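Local atomic coordinates of 5'-nucleotidase SurE (Aquifex aeolicus, PDB entry 2WQK), a protein that probably acts as a metal-dependent nucleotidase, hydrolysing nucleoside 5'-monophosphates to the nucleoside and phosphate. Residues Ala23-Leu27 / Gly28-Val32. Residues are numbered along the deposited sequence; the frame is centred on the assembly and turned at random. Where two conformers were deposited one is given.
Sequences ALKSL and GRVVV
Leu24 and Val30 meet where the chain turns from helix 15-24 into strand 29-35, a compact example of the helix-to-strand connection in a beta-alpha-beta unit, here the one formed by strand 3-7, helix 15-24 and strand 29-35. The touching is done by one branch of the valine: CG2 of Val30 lies 3.5 Å from CB of Leu24, a tight approach for two carbons, made close to the leucine's backbone and not at its methyl ends. With CG1 of Val30 anti to the backbone N (chi1 -174°), CG2 falls on the side of that N and reaches back toward the helix end. The carbonyl of Leu24 takes part in the turn: its O accepts a 2.8 Å bond from Leu27 N and a weak one from Gly28 N, at 3.4 Å and bent to 135°. Gly28, its backbone almost fully extended, carries the chain on into the strand.

The outer side is looser. The nearest side-chain approach of Lys25 to Val30 is CG to CG2, at 4.4 Å, and its extended chain takes NZ to a salt bridge with Glu22. Arg29, at the start of the strand, points away and forms a salt bridge with Asp60.

Leu27 packs against Val143 and Val146 of helix 135-152 and Phe4 of strand 3-7, while buried Val30 rests on Leu6 and Arg21; the connection thus runs from helix 15-24 into strand 29-35, parallel to strand 3-7, with helix 135-152 against it.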
# COMPACT_ATOMS: atom_id res chain seq x y z
N ALA A 23 20.67 13.79 21.69
CA ALA A 23 22.11 13.99 21.69
C ALA A 23 22.56 15.27 21.00
O ALA A 23 23.50 15.95 21.45
CB ALA A 23 22.84 12.75 21.11
N LEU A 24 21.88 15.62 19.91
CA LEU A 24 22.26 16.80 19.14
C LEU A 24 21.98 18.14 19.81
O LEU A 24 22.54 19.15 19.40
CB LEU A 24 21.53 16.82 17.79
CG LEU A 24 22.03 15.82 16.75
CD1 LEU A 24 20.99 15.78 15.66
CD2 LEU A 24 23.40 16.28 16.23
N LYS A 25 21.09 18.12 20.80
CA LYS A 25 20.75 19.39 21.46
C LYS A 25 21.97 20.15 21.98
O LYS A 25 21.92 21.38 22.09
CB LYS A 25 19.75 19.15 22.60
CG LYS A 25 18.41 18.66 22.17
CD LYS A 25 17.57 18.24 23.41
CE LYS A 25 16.10 18.07 23.10
NZ LYS A 25 15.26 17.81 24.35
N SER A 26 23.02 19.44 22.39
CA SER A 26 24.21 20.12 22.91
C SER A 26 25.01 20.85 21.84
O SER A 26 25.89 21.66 22.15
CB SER A 26 25.12 19.16 23.67
OG SER A 26 25.59 18.17 22.80
N LEU A 27 24.72 20.57 20.56
CA LEU A 27 25.43 21.28 19.47
C LEU A 27 24.65 22.43 18.83
O LEU A 27 25.21 23.25 18.10
CB LEU A 27 25.83 20.31 18.34
CG LEU A 27 26.71 19.19 18.80
CD1 LEU A 27 27.09 18.29 17.56
CD2 LEU A 27 27.99 19.63 19.50
N GLY A 28 23.33 22.44 19.00
CA GLY A 28 22.52 23.48 18.35
C GLY A 28 21.04 23.16 18.48
O GLY A 28 20.65 22.38 19.32
N ARG A 29 20.25 23.82 17.63
CA ARG A 29 18.80 23.63 17.65
C ARG A 29 18.42 22.56 16.66
O ARG A 29 18.81 22.62 15.51
CB ARG A 29 18.06 24.89 17.28
CG ARG A 29 16.55 24.74 17.33
CD ARG A 29 15.85 25.94 16.71
NE ARG A 29 16.30 27.19 17.34
CZ ARG A 29 15.85 27.64 18.52
NH1 ARG A 29 14.91 26.98 19.19
NH2 ARG A 29 16.32 28.79 19.00
N VAL A 30 17.67 21.58 17.17
CA VAL A 30 17.24 20.44 16.34
C VAL A 30 15.81 20.70 15.96
O VAL A 30 14.94 20.77 16.83
CB VAL A 30 17.33 19.08 17.09
CG1 VAL A 30 17.01 17.97 16.11
CG2 VAL A 30 18.72 18.90 17.77
N VAL A 31 15.55 20.75 14.65
CA VAL A 31 14.19 20.90 14.15
C VAL A 31 13.86 19.59 13.47
O VAL A 31 14.51 19.22 12.48
CB VAL A 31 14.05 22.09 13.17
CG1 VAL A 31 12.63 22.17 12.59
CG2 VAL A 31 14.44 23.42 13.90
N VAL A 32 12.89 18.89 14.03
CA VAL A 32 12.49 17.57 13.49
C VAL A 32 11.28 17.73 12.60
O VAL A 32 10.28 18.33 12.99
CB VAL A 32 12.11 16.58 14.60
CG1 VAL A 32 11.42 15.28 14.09
CG2 VAL A 32 13.33 16.25 15.42